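Local coordinates for putative uncharacterized protein (Pyrococcus furiosus, PDB 3V68), which is of unknown molecular function but probably binds double-stranded DNA, at residues D180-D185 with N218-R223; I109-N112 with I116-P119; A10-W15 with T158-I163; L6-T9 with E14-V17; K197-E202 with K206-L211. All coordinates share one frame; numbering follows the deposited sequence.

Overall arrangement
Interaction 4 comes first along the chain, within the N-terminal hairpin. Interaction 3 begins on the same hairpin and closes a long loop at helix 160-181, with interaction 2, at the end of helix 91-110, nested inside it; interaction 1 follows and encloses interaction 5. Interactions 3 and 4 share Glu14 and Trp15, with centres about 11 Å apart, both reaching the four-stranded antiparallel sheet, to which each DUF2666 range gives one hairpin. Interaction 3 joins the two ranges, and the far end of its helix 160-181 enters interaction 1. Interactions 1 and 2 touch where Arg223 meets Glu117 O and Phe118. Interaction 5 lies about 39 Å from interaction 4, centre to centre, so the contacts are spread widely, on both sides of the chain's centre.

Interaction 1. Residues D180-D185 with N218-R223; sequences DFADVD and NEFEVR
Ala182 and Val184, on the turn that leaves helix 160-181, face Phe220 and Glu221 in the first turn of helix 219-231. The backbones come closest at Val184 and Glu221, whose CA atoms are 5.7 Å apart. A Schellman motif with Asp183 at its positive-phi position ends one helix; Asn218 is the N-cap of the other. Ala182 CB meets the Phe220 ring obliquely, 3.9 Å from Phe220 CG. Val184 CG2 touches both Phe220 CB and Glu221 CG, the latter at 4.0 Å. Glu221 CG lies anti to the carbonyl carbon (chi1 -68°), and the chain extends past Val184 in the opposite direction, carrying OE1 back to Asn218 N. Asn218 and Glu221 form a capping box: Glu221 N donates almost straight (176°) to Asn218 OD1, and Asn218 N returns a 2.7 Å bond to Glu221 OE1, reached from the anti side of the carboxylate. An alanine in place of Glu221 would probably leave Asn218 N without its acceptor and open a gap beside Val184. A water links the helix end to this N-cap, donating to Ala182 O and accepting from Asn218 ND2. Phe220 also packs on Ile178 of helix 160-181 and Met31 and Ser34 of helix 26-43, where these three helices meet.

Interaction 2. Residues I109-N112 with I116-P119; sequences ILKN and IEFP
Leu110 and Lys111 meet Ile116 and Glu117 where the chain, after a short loop beyond helix 91-110, comes back beside its end, with the CA atoms of Lys111 and Ile116 5.1 Å apart. The apolar part centres on Ile116. Its CG1 branch lies anti to the carbonyl carbon (chi1 -61°), which lays it against the backbone of the preceding turn, 3.8 Å from Leu110 O and 3.9 Å from Lys111 CA. Leu110 CB closes on the same CG1 at 4.2 Å. Both residues are buried: Ile116 also touches Val237, while Leu110 packs on Leu66, Leu70 and Leu73 of helix 66-73 and on Leu230.

The polar part is carried by water. One molecule donates to Lys111 O and accepts from Glu117 N, at 2.9 Å from that nitrogen, so it joins the two backbones. A second accepts from Lys111 NZ at 2.8 Å and donates to Glu117 OE2. Lys111 NZ and Glu117 OE2, 4.7 Å apart, are bridged by this water; the direct salt bridge of Lys111 is with Glu108. Farther on, Arg223 NE donates to Glu117 O.

Taken together, this is a short loop after the C-terminal end of a helix, its two limbs running roughly the same way, pinned by one isoleucine and two bridging waters, and it connects helix 91-110 to the chain segment that packs on helices 26-43 and 219-231.

Interaction 3. Residues A10-W15 with T158-I163; sequences AKHEEW and TPLLDI
His12 and Ile163 reach each other through their first torsions: the imidazole swings anti to the backbone N of His12 (chi1 -171°), and CG1 of Ile163 lies anti to its carbonyl carbon (chi1 -57°), its extended chain carrying CD1 outward. His12 opens the type II' turn, from His12 to Trp15, of the beta hairpin formed by strands 5-12 and 15-20, while Ile163 and Leu160 belong to the first turn of helix 160-181. The contact thus joins a hairpin end from one DUF2666 range to a helix start from the other. Its two backbones stay well apart, with CA atoms of His12 and Ile163 10.2 Å from each other, so side-chain ends alone bridge them. His12 CE1 does the touching. Ile163 CD1 approaches it obliquely to the ring at 4.1 Å, and Leu160 CD1 comes up at the ring edge, near its plane, 4.4 Å from the same CE1. The polar side of the imidazole is served by Tyr47, whose OH hydrogen-bonds His12 ND1; Tyr47 also touches Leu160 and Ile163. At the helix start, Glu50 accepts from Leu160 N and Leu161 N. Within the turn, Glu13 CG sits over the centre of the His12 ring, 4.0 Å above its plane.

Interaction 4. Residues L6-T9 with E14-V17; sequences LEFT and EWIV
Phe8 and Thr9 meet Val17 and Trp15 diagonally across the hairpin of strands 5-12 and 15-20. The two short segments run antiparallel, their directions 160° apart, but are staggered along the hairpin, with axes approaching no closer than 7.8 Å. Only the end of one lies beside the end of the other.

The tight part is at Thr9 and Val17, whose CA atoms are 5.6 Å apart. Thr9 CA makes a bent CA-H...O contact with Val17 O (3.3 Å, 134° at the hydrogen), of the kind common between antiparallel strands. The same Val17 O also takes the backbone N-H of Ala10. On the buried side, Val17 CG2 is turned between its own backbone N and carbonyl carbon (about +60° from the N), and from there it reaches Phe8 CE2 at 4.1 Å, oblique to the ring.

Toward the turn the packing is looser. Phe8 CZ and Trp15 CH2 are 4.4 Å apart, with the indole atom at the phenyl edge, near its plane. Trp15 is only partly buried and forms a cation-pi contact with Lys43. Ile16 points away from residues 6-9, its side chain lying on Lys11 farther along strand 5-12, and Glu14 is exposed at the turn.

Helix 26-43 covers the side of the sheet that carries Phe8, which packs on Val36 and Val40. Strand 136-143 flanks strand 5-12 along its other edge: Thr9 pairs with Asn138 through the backbone, and Thr9 OG1 is hydrogen-bonded to His136 NE2.

Interaction 5. Residues K197-E202 with K206-L211; sequences KKVKKE and KEIVQL
Val199 and Ile208 point their side chains at one another across the bend between the loop and helix 202-213. Their CA atoms are 8.5 Å apart, a gap closed from both sides by the branches. Ile208 is extended, with CD1 anti to CA (chi2 178°), and its end reaches Val199 CG2 at 4.4 Å, a light methyl contact between two buried residues. Glu202 and Lys206 are oriented quite differently. They stand one turn apart on the helix surface, and both have exposed side chains that run outward, with Glu202 OE2 and Lys206 NZ 7.0 Å apart. What binds them is the main chain: Lys206 N donates to Glu202 O at 3.0 Å and 165°, an ordinary i-to-i+4 helical bond starting from the residue that follows the N-cap, Lys201. Lys206 CB also sits near that acceptor, 3.5 Å from Glu202 O. Phe196 and Lys232 add to the cover of Ile208, and Leu233 to that of Val199, whose backbone bonds with Lys232. With Glu202 OE2 and Lys206 NZ not in contact, charge pairing probably contributes little directly between these two, and the contact consists of one main-chain helical bond and a light apolar touch between Val199 and Ile208.

Interaction 1. Residues D180-D185 with N218-R223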
# COMPACT_ATOMS: atom_id res chain seq x y z
N ASP A 180 2.27 3.11 -15.64
CA ASP A 180 2.95 3.82 -16.74
C ASP A 180 3.98 2.92 -17.42
O ASP A 180 4.02 2.83 -18.65
CB ASP A 180 3.62 5.10 -16.25
CG ASP A 180 2.62 6.17 -15.82
OD1 ASP A 180 1.47 6.15 -16.30
OD2 ASP A 180 3.00 7.04 -15.01
N PHE A 181 4.81 2.27 -16.61
CA PHE A 181 5.87 1.41 -17.14
C PHE A 181 5.34 0.11 -17.72
O PHE A 181 5.94 -0.45 -18.63
CB PHE A 181 6.96 1.17 -16.09
CG PHE A 181 7.79 2.39 -15.83
CD1 PHE A 181 7.59 3.15 -14.69
CD2 PHE A 181 8.75 2.79 -16.75
CE1 PHE A 181 8.36 4.29 -14.45
CE2 PHE A 181 9.51 3.93 -16.53
CZ PHE A 181 9.32 4.68 -15.38
N ALA A 182 4.20 -0.35 -17.21
CA ALA A 182 3.57 -1.56 -17.73
C ALA A 182 2.43 -1.28 -18.71
O ALA A 182 1.73 -2.20 -19.13
CB ALA A 182 3.10 -2.45 -16.58
N ASP A 183 2.26 -0.01 -19.10
CA ASP A 183 1.19 0.40 -20.03
C ASP A 183 -0.18 -0.20 -19.65
O ASP A 183 -0.84 -0.83 -20.48
CB ASP A 183 1.52 0.02 -21.49
CG ASP A 183 2.60 0.90 -22.09
OD1 ASP A 183 3.06 0.57 -23.20
OD2 ASP A 183 2.98 1.92 -21.48
N VAL A 184 -0.57 -0.00 -18.40
CA VAL A 184 -1.87 -0.44 -17.91
C VAL A 184 -2.90 0.62 -18.30
O VAL A 184 -2.75 1.79 -17.96
CB VAL A 184 -1.86 -0.63 -16.37
CG1 VAL A 184 -3.27 -0.85 -15.82
CG2 VAL A 184 -0.94 -1.79 -15.96
N ASP A 185 -3.95 0.19 -19.01
CA ASP A 185 -5.05 1.09 -19.37
C ASP A 185 -6.00 1.20 -18.18
O ASP A 185 -7.02 0.50 -18.11
CB ASP A 185 -5.77 0.59 -20.63
CG ASP A 185 -6.77 1.60 -21.20
OD1 ASP A 185 -7.08 2.61 -20.53
OD2 ASP A 185 -7.24 1.37 -22.33
N ASN A 218 -3.16 -8.97 -17.86
CA ASN A 218 -1.90 -9.54 -17.41
C ASN A 218 -1.64 -9.31 -15.93
O ASN A 218 -2.48 -8.73 -15.22
CB ASN A 218 -0.73 -9.04 -18.26
CG ASN A 218 -0.48 -7.54 -18.13
OD1 ASN A 218 -0.71 -6.93 -17.08
ND2 ASN A 218 0.03 -6.95 -19.19
N GLU A 219 -0.48 -9.75 -15.47
CA GLU A 219 -0.14 -9.74 -14.05
C GLU A 219 -0.21 -8.35 -13.41
O GLU A 219 -0.55 -8.23 -12.25
CB GLU A 219 1.23 -10.39 -13.79
CG GLU A 219 2.43 -9.67 -14.39
CD GLU A 219 3.73 -10.46 -14.28
OE1 GLU A 219 3.95 -11.14 -13.26
OE2 GLU A 219 4.53 -10.39 -15.23
N PHE A 220 0.10 -7.30 -14.18
CA PHE A 220 0.04 -5.95 -13.63
C PHE A 220 -1.37 -5.38 -13.66
O PHE A 220 -1.83 -4.80 -12.67
CB PHE A 220 1.04 -5.03 -14.33
CG PHE A 220 2.46 -5.45 -14.11
CD1 PHE A 220 3.08 -5.22 -12.88
CD2 PHE A 220 3.16 -6.12 -15.11
CE1 PHE A 220 4.39 -5.63 -12.67
CE2 PHE A 220 4.48 -6.53 -14.89
CZ PHE A 220 5.09 -6.28 -13.67
N GLU A 221 -2.05 -5.57 -14.78
CA GLU A 221 -3.42 -5.09 -14.95
C GLU A 221 -4.39 -5.60 -13.89
O GLU A 221 -5.28 -4.86 -13.46
CB GLU A 221 -3.93 -5.43 -16.35
CG GLU A 221 -3.23 -4.69 -17.48
CD GLU A 221 -3.51 -5.29 -18.85
OE1 GLU A 221 -3.71 -6.52 -18.95
OE2 GLU A 221 -3.53 -4.53 -19.84
N VAL A 222 -4.22 -6.85 -13.46
CA VAL A 222 -5.10 -7.44 -12.44
C VAL A 222 -4.97 -6.79 -11.06
O VAL A 222 -5.95 -6.75 -10.32
CB VAL A 222 -5.00 -8.99 -12.34
CG1 VAL A 222 -5.36 -9.63 -13.68
CG2 VAL A 222 -3.61 -9.42 -11.86
N ARG A 223 -3.78 -6.29 -10.72
CA ARG A 223 -3.59 -5.56 -9.46
C ARG A 223 -4.42 -4.28 -9.43
O ARG A 223 -4.92 -3.89 -8.37
CB ARG A 223 -2.11 -5.20 -9.23
CG ARG A 223 -1.32 -6.23 -8.44
CD ARG A 223 -1.01 -7.45 -9.30
NE ARG A 223 -0.45 -8.53 -8.51
CZ ARG A 223 -0.16 -9.74 -8.98
NH1 ARG A 223 -0.38 -10.05 -10.25
NH2 ARG A 223 0.34 -10.65 -8.15
O HOH W 1 1.97 -4.83 -18.69

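Interaction 2. Residues I109-N112 with I116-P119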
# COMPACT_ATOMS: atom_id res chain seq x y z
N ILE A 109 -5.71 -8.95 5.35
CA ILE A 109 -6.81 -9.91 5.25
C ILE A 109 -6.98 -10.45 3.82
O ILE A 109 -7.32 -11.62 3.63
CB ILE A 109 -8.16 -9.33 5.78
CG1 ILE A 109 -8.09 -9.05 7.29
CG2 ILE A 109 -9.35 -10.25 5.44
CD1 ILE A 109 -7.79 -10.27 8.18
N LEU A 110 -6.74 -9.60 2.82
CA LEU A 110 -7.05 -9.96 1.44
C LEU A 110 -5.89 -10.40 0.56
O LEU A 110 -6.12 -10.91 -0.53
CB LEU A 110 -7.79 -8.81 0.75
CG LEU A 110 -9.11 -8.35 1.36
CD1 LEU A 110 -9.66 -7.20 0.54
CD2 LEU A 110 -10.12 -9.49 1.44
N LYS A 111 -4.65 -10.21 1.01
CA LYS A 111 -3.49 -10.43 0.14
C LYS A 111 -3.32 -11.87 -0.36
O LYS A 111 -2.72 -12.09 -1.41
CB LYS A 111 -2.19 -9.90 0.76
CG LYS A 111 -1.76 -10.59 2.03
CD LYS A 111 -0.45 -10.01 2.52
CE LYS A 111 0.16 -10.88 3.60
NZ LYS A 111 1.41 -10.27 4.14
N ASN A 112 -3.85 -12.84 0.38
CA ASN A 112 -3.84 -14.22 -0.08
C ASN A 112 -5.12 -14.63 -0.82
O ASN A 112 -5.21 -15.75 -1.32
CB ASN A 112 -3.55 -15.19 1.07
CG ASN A 112 -2.17 -14.99 1.67
OD1 ASN A 112 -1.18 -14.82 0.96
ND2 ASN A 112 -2.10 -15.00 3.00
N ILE A 116 -3.22 -8.43 -4.50
CA ILE A 116 -3.05 -7.16 -3.80
C ILE A 116 -1.60 -6.70 -3.91
O ILE A 116 -1.32 -5.59 -4.37
CB ILE A 116 -3.47 -7.30 -2.31
CG1 ILE A 116 -4.95 -7.71 -2.17
CG2 ILE A 116 -3.15 -6.02 -1.54
CD1 ILE A 116 -5.94 -6.83 -2.95
N GLU A 117 -0.68 -7.56 -3.47
CA GLU A 117 0.73 -7.33 -3.70
C GLU A 117 1.01 -7.45 -5.20
O GLU A 117 0.35 -8.21 -5.90
CB GLU A 117 1.59 -8.33 -2.92
CG GLU A 117 1.50 -8.13 -1.41
CD GLU A 117 2.44 -9.03 -0.63
OE1 GLU A 117 2.39 -10.27 -0.82
OE2 GLU A 117 3.21 -8.50 0.19
N PHE A 118 1.96 -6.67 -5.67
CA PHE A 118 2.44 -6.78 -7.04
C PHE A 118 3.37 -7.97 -7.19
O PHE A 118 3.82 -8.53 -6.19
CB PHE A 118 3.13 -5.47 -7.45
CG PHE A 118 2.17 -4.34 -7.65
CD1 PHE A 118 1.67 -4.07 -8.92
CD2 PHE A 118 1.75 -3.56 -6.57
CE1 PHE A 118 0.76 -3.02 -9.12
CE2 PHE A 118 0.85 -2.52 -6.77
CZ PHE A 118 0.35 -2.25 -8.04
N PRO A 119 3.65 -8.39 -8.44
CA PRO A 119 4.54 -9.52 -8.65
C PRO A 119 5.92 -9.30 -8.03
O PRO A 119 6.36 -8.15 -7.90
CB PRO A 119 4.68 -9.58 -10.17
CG PRO A 119 3.42 -8.97 -10.67
CD PRO A 119 3.14 -7.86 -9.72
O HOH W 2 -1.28 -10.34 -2.97
O HOH W 3 3.24 -10.82 2.08

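Interaction 3. Residues A10-W15 with T158-I163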
# COMPACT_ATOMS: atom_id res chain seq x y z
N ALA A 10 16.95 1.02 2.69
CA ALA A 10 16.41 1.29 4.01
C ALA A 10 17.37 0.74 5.04
O ALA A 10 17.94 -0.34 4.85
CB ALA A 10 15.04 0.67 4.18
N LYS A 11 17.56 1.49 6.12
CA LYS A 11 18.39 1.07 7.24
C LYS A 11 17.77 1.62 8.51
O LYS A 11 17.75 2.83 8.71
CB LYS A 11 19.83 1.57 7.06
CG LYS A 11 20.75 1.27 8.23
CD LYS A 11 22.18 1.72 7.94
CE LYS A 11 23.06 1.59 9.16
NZ LYS A 11 22.82 2.66 10.17
N HIS A 12 17.22 0.74 9.33
CA HIS A 12 16.63 1.15 10.61
C HIS A 12 16.56 -0.04 11.55
O HIS A 12 15.92 -1.04 11.24
CB HIS A 12 15.25 1.77 10.42
CG HIS A 12 14.69 2.39 11.66
ND1 HIS A 12 13.37 2.28 12.03
CD2 HIS A 12 15.29 3.11 12.64
CE1 HIS A 12 13.17 2.91 13.17
NE2 HIS A 12 14.32 3.42 13.56
N GLU A 13 17.23 0.08 12.69
CA GLU A 13 17.45 -1.04 13.60
C GLU A 13 18.07 -2.21 12.81
O GLU A 13 19.13 -2.04 12.20
CB GLU A 13 16.14 -1.46 14.32
CG GLU A 13 15.34 -0.31 14.95
CD GLU A 13 15.98 0.24 16.22
OE1 GLU A 13 16.48 -0.56 17.05
OE2 GLU A 13 15.96 1.47 16.41
N GLU A 14 17.39 -3.35 12.79
CA GLU A 14 17.90 -4.54 12.10
C GLU A 14 17.38 -4.70 10.66
O GLU A 14 17.77 -5.63 9.95
CB GLU A 14 17.63 -5.81 12.92
CG GLU A 14 18.61 -6.01 14.07
CD GLU A 14 18.39 -7.30 14.82
OE1 GLU A 14 17.31 -7.46 15.44
OE2 GLU A 14 19.29 -8.17 14.81
N TRP A 15 16.51 -3.78 10.23
CA TRP A 15 16.02 -3.76 8.85
C TRP A 15 17.01 -3.02 7.96
O TRP A 15 17.14 -1.80 8.04
CB TRP A 15 14.62 -3.14 8.78
CG TRP A 15 14.03 -3.09 7.39
CD1 TRP A 15 14.11 -4.05 6.43
CD2 TRP A 15 13.25 -2.02 6.83
NE1 TRP A 15 13.44 -3.65 5.29
CE2 TRP A 15 12.91 -2.41 5.51
CE3 TRP A 15 12.82 -0.77 7.31
CZ2 TRP A 15 12.14 -1.59 4.67
CZ3 TRP A 15 12.06 0.04 6.47
CH2 TRP A 15 11.73 -0.38 5.16
N THR A 158 13.11 10.94 15.62
CA THR A 158 12.21 10.83 14.47
C THR A 158 10.91 10.14 14.88
O THR A 158 10.94 9.01 15.38
CB THR A 158 12.87 10.06 13.30
OG1 THR A 158 14.14 10.63 12.99
CG2 THR A 158 11.98 10.10 12.05
N PRO A 159 9.76 10.81 14.69
CA PRO A 159 8.48 10.16 14.96
C PRO A 159 8.29 8.95 14.05
O PRO A 159 8.51 9.06 12.83
CB PRO A 159 7.45 11.24 14.62
CG PRO A 159 8.21 12.53 14.65
CD PRO A 159 9.59 12.19 14.21
N LEU A 160 7.92 7.82 14.63
CA LEU A 160 7.67 6.60 13.87
C LEU A 160 6.60 6.81 12.81
O LEU A 160 6.71 6.31 11.70
CB LEU A 160 7.30 5.43 14.79
CG LEU A 160 8.37 4.37 15.08
CD1 LEU A 160 9.79 4.94 15.20
CD2 LEU A 160 8.01 3.55 16.31
N LEU A 161 5.57 7.58 13.17
CA LEU A 161 4.47 7.88 12.26
C LEU A 161 4.94 8.63 11.02
O LEU A 161 4.32 8.54 9.96
CB LEU A 161 3.36 8.66 12.97
CG LEU A 161 1.97 8.50 12.36
CD1 LEU A 161 1.36 7.17 12.74
CD2 LEU A 161 1.06 9.63 12.81
N ASP A 162 6.04 9.37 11.14
CA ASP A 162 6.58 10.09 9.99
C ASP A 162 7.28 9.15 9.02
O ASP A 162 7.22 9.36 7.80
CB ASP A 162 7.52 11.21 10.41
CG ASP A 162 7.78 12.19 9.28
OD1 ASP A 162 6.84 12.44 8.51
OD2 ASP A 162 8.92 12.67 9.16
N ILE A 163 7.93 8.13 9.56
CA ILE A 163 8.50 7.06 8.75
C ILE A 163 7.37 6.33 8.03
O ILE A 163 7.46 6.07 6.83
CB ILE A 163 9.37 6.09 9.59
CG1 ILE A 163 10.48 6.87 10.30
CG2 ILE A 163 9.95 5.00 8.71
CD1 ILE A 163 11.20 6.08 11.37

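Interaction 4. Residues L6-T9 with E14-V17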
# COMPACT_ATOMS: atom_id res chain seq x y z
N LEU A 6 17.68 4.59 -10.26
CA LEU A 6 16.47 4.02 -9.70
C LEU A 6 16.88 3.12 -8.55
O LEU A 6 17.39 2.03 -8.77
CB LEU A 6 15.70 3.23 -10.75
CG LEU A 6 14.29 2.76 -10.42
CD1 LEU A 6 13.44 3.89 -9.84
CD2 LEU A 6 13.63 2.17 -11.65
N GLU A 7 16.69 3.60 -7.33
CA GLU A 7 17.16 2.88 -6.16
C GLU A 7 16.27 3.03 -4.94
O GLU A 7 15.60 4.06 -4.75
CB GLU A 7 18.60 3.28 -5.81
CG GLU A 7 18.80 4.72 -5.40
CD GLU A 7 20.18 4.98 -4.81
OE1 GLU A 7 20.26 5.65 -3.76
OE2 GLU A 7 21.18 4.51 -5.41
N PHE A 8 16.27 1.98 -4.13
CA PHE A 8 15.64 1.99 -2.82
C PHE A 8 16.58 1.36 -1.81
O PHE A 8 17.05 0.24 -2.01
CB PHE A 8 14.31 1.22 -2.84
CG PHE A 8 13.68 1.11 -1.48
CD1 PHE A 8 13.02 2.20 -0.92
CD2 PHE A 8 13.77 -0.07 -0.74
CE1 PHE A 8 12.45 2.12 0.34
CE2 PHE A 8 13.19 -0.16 0.52
CZ PHE A 8 12.54 0.94 1.07
N THR A 9 16.87 2.09 -0.74
CA THR A 9 17.56 1.49 0.41
C THR A 9 16.86 1.89 1.69
O THR A 9 16.23 2.95 1.77
CB THR A 9 19.08 1.86 0.50
OG1 THR A 9 19.24 3.26 0.77
CG2 THR A 9 19.83 1.51 -0.79
N GLU A 14 17.39 -3.35 12.79
CA GLU A 14 17.90 -4.54 12.10
C GLU A 14 17.38 -4.70 10.66
O GLU A 14 17.77 -5.63 9.95
CB GLU A 14 17.63 -5.81 12.92
CG GLU A 14 18.61 -6.01 14.07
CD GLU A 14 18.39 -7.30 14.82
OE1 GLU A 14 17.31 -7.46 15.44
OE2 GLU A 14 19.29 -8.17 14.81
N TRP A 15 16.51 -3.78 10.23
CA TRP A 15 16.02 -3.76 8.85
C TRP A 15 17.01 -3.02 7.96
O TRP A 15 17.14 -1.80 8.04
CB TRP A 15 14.62 -3.14 8.78
CG TRP A 15 14.03 -3.09 7.39
CD1 TRP A 15 14.11 -4.05 6.43
CD2 TRP A 15 13.25 -2.02 6.83
NE1 TRP A 15 13.44 -3.65 5.29
CE2 TRP A 15 12.91 -2.41 5.51
CE3 TRP A 15 12.82 -0.77 7.31
CZ2 TRP A 15 12.14 -1.59 4.67
CZ3 TRP A 15 12.06 0.04 6.47
CH2 TRP A 15 11.73 -0.38 5.16
N ILE A 16 17.74 -3.77 7.13
CA ILE A 16 18.73 -3.21 6.22
C ILE A 16 18.62 -3.89 4.85
O ILE A 16 19.04 -5.04 4.68
CB ILE A 16 20.19 -3.32 6.78
CG1 ILE A 16 20.28 -2.76 8.20
CG2 ILE A 16 21.15 -2.58 5.86
CD1 ILE A 16 21.49 -3.24 9.00
N VAL A 17 18.05 -3.17 3.89
CA VAL A 17 17.86 -3.71 2.54
C VAL A 17 18.20 -2.67 1.47
O VAL A 17 18.24 -1.47 1.75
CB VAL A 17 16.42 -4.27 2.30
CG1 VAL A 17 16.11 -5.43 3.25
CG2 VAL A 17 15.36 -3.16 2.39

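Interaction 5. Residues K197-E202 with K206-L211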
# COMPACT_ATOMS: atom_id res chain seq x y z
N LYS A 197 -21.45 1.15 -7.59
CA LYS A 197 -21.14 2.32 -6.76
C LYS A 197 -21.61 2.08 -5.33
O LYS A 197 -22.73 1.61 -5.12
CB LYS A 197 -21.81 3.58 -7.33
CG LYS A 197 -21.41 4.85 -6.58
CD LYS A 197 -21.98 6.10 -7.21
CE LYS A 197 -21.42 7.33 -6.50
NZ LYS A 197 -21.82 8.60 -7.16
N LYS A 198 -20.75 2.39 -4.37
CA LYS A 198 -21.06 2.23 -2.94
C LYS A 198 -21.68 0.87 -2.62
O LYS A 198 -22.79 0.77 -2.10
CB LYS A 198 -21.96 3.38 -2.46
CG LYS A 198 -21.21 4.58 -1.89
CD LYS A 198 -20.58 5.45 -2.97
CE LYS A 198 -19.82 6.62 -2.37
NZ LYS A 198 -20.70 7.60 -1.68
N VAL A 199 -20.94 -0.19 -2.97
CA VAL A 199 -21.39 -1.57 -2.83
C VAL A 199 -21.43 -2.00 -1.36
O VAL A 199 -20.42 -1.95 -0.66
CB VAL A 199 -20.47 -2.53 -3.63
CG1 VAL A 199 -20.86 -3.99 -3.41
CG2 VAL A 199 -20.50 -2.18 -5.12
N LYS A 200 -22.61 -2.43 -0.90
CA LYS A 200 -22.83 -2.79 0.50
C LYS A 200 -23.46 -4.18 0.69
O LYS A 200 -23.10 -4.91 1.61
CB LYS A 200 -23.68 -1.73 1.20
CG LYS A 200 -22.96 -0.39 1.42
CD LYS A 200 -23.93 0.76 1.64
CE LYS A 200 -24.37 0.88 3.09
NZ LYS A 200 -25.28 2.04 3.30
N LYS A 201 -24.39 -4.53 -0.19
CA LYS A 201 -25.16 -5.77 -0.07
C LYS A 201 -24.36 -7.00 -0.51
O LYS A 201 -23.56 -6.93 -1.44
CB LYS A 201 -26.46 -5.68 -0.88
CG LYS A 201 -27.40 -4.56 -0.43
CD LYS A 201 -28.67 -4.49 -1.28
CE LYS A 201 -28.52 -3.57 -2.50
NZ LYS A 201 -27.84 -4.23 -3.65
N GLU A 202 -24.60 -8.13 0.18
CA GLU A 202 -23.96 -9.41 -0.14
C GLU A 202 -24.12 -9.81 -1.60
O GLU A 202 -23.17 -10.30 -2.22
CB GLU A 202 -24.52 -10.53 0.74
CG GLU A 202 -23.90 -10.65 2.12
CD GLU A 202 -24.50 -11.78 2.94
OE1 GLU A 202 -23.94 -12.12 4.01
OE2 GLU A 202 -25.54 -12.34 2.53
N LYS A 206 -21.00 -10.23 -4.30
CA LYS A 206 -20.86 -11.43 -5.12
C LYS A 206 -20.70 -11.08 -6.60
O LYS A 206 -19.81 -11.59 -7.28
CB LYS A 206 -22.08 -12.34 -4.91
CG LYS A 206 -21.94 -13.74 -5.49
CD LYS A 206 -23.20 -14.58 -5.26
CE LYS A 206 -23.47 -14.85 -3.78
NZ LYS A 206 -24.75 -15.59 -3.57
N GLU A 207 -21.56 -10.19 -7.09
CA GLU A 207 -21.52 -9.77 -8.48
C GLU A 207 -20.22 -9.07 -8.87
O GLU A 207 -19.65 -9.35 -9.93
CB GLU A 207 -22.72 -8.87 -8.80
CG GLU A 207 -24.04 -9.62 -8.86
CD GLU A 207 -25.25 -8.72 -8.63
OE1 GLU A 207 -25.09 -7.49 -8.52
OE2 GLU A 207 -26.37 -9.27 -8.55
N ILE A 208 -19.74 -8.18 -8.01
CA ILE A 208 -18.54 -7.42 -8.36
C ILE A 208 -17.27 -8.28 -8.29
O ILE A 208 -16.35 -8.10 -9.09
CB ILE A 208 -18.41 -6.07 -7.59
CG1 ILE A 208 -17.49 -5.11 -8.37
CG2 ILE A 208 -17.97 -6.27 -6.13
CD1 ILE A 208 -17.30 -3.73 -7.75
N VAL A 209 -17.23 -9.23 -7.35
CA VAL A 209 -16.12 -10.17 -7.28
C VAL A 209 -16.08 -11.03 -8.54
O VAL A 209 -15.02 -11.24 -9.13
CB VAL A 209 -16.20 -11.05 -6.01
CG1 VAL A 209 -15.20 -12.20 -6.09
CG2 VAL A 209 -15.92 -10.21 -4.78
N GLN A 210 -17.25 -11.51 -8.97
CA GLN A 210 -17.35 -12.28 -10.20
C GLN A 210 -16.87 -11.48 -11.41
O GLN A 210 -16.11 -11.99 -12.23
CB GLN A 210 -18.78 -12.78 -10.40
CG GLN A 210 -18.95 -13.68 -11.61
CD GLN A 210 -18.20 -15.00 -11.50
OE1 GLN A 210 -17.96 -15.51 -10.41
NE2 GLN A 210 -17.82 -15.55 -12.64
N LEU A 211 -17.29 -10.22 -11.49
CA LEU A 211 -16.84 -9.35 -12.56
C LEU A 211 -15.32 -9.17 -12.54
O LEU A 211 -14.67 -9.22 -13.59
CB LEU A 211 -17.56 -7.99 -12.51
CG LEU A 211 -17.28 -7.05 -13.69
CD1 LEU A 211 -17.76 -7.64 -15.01
CD2 LEU A 211 -17.90 -5.67 -13.46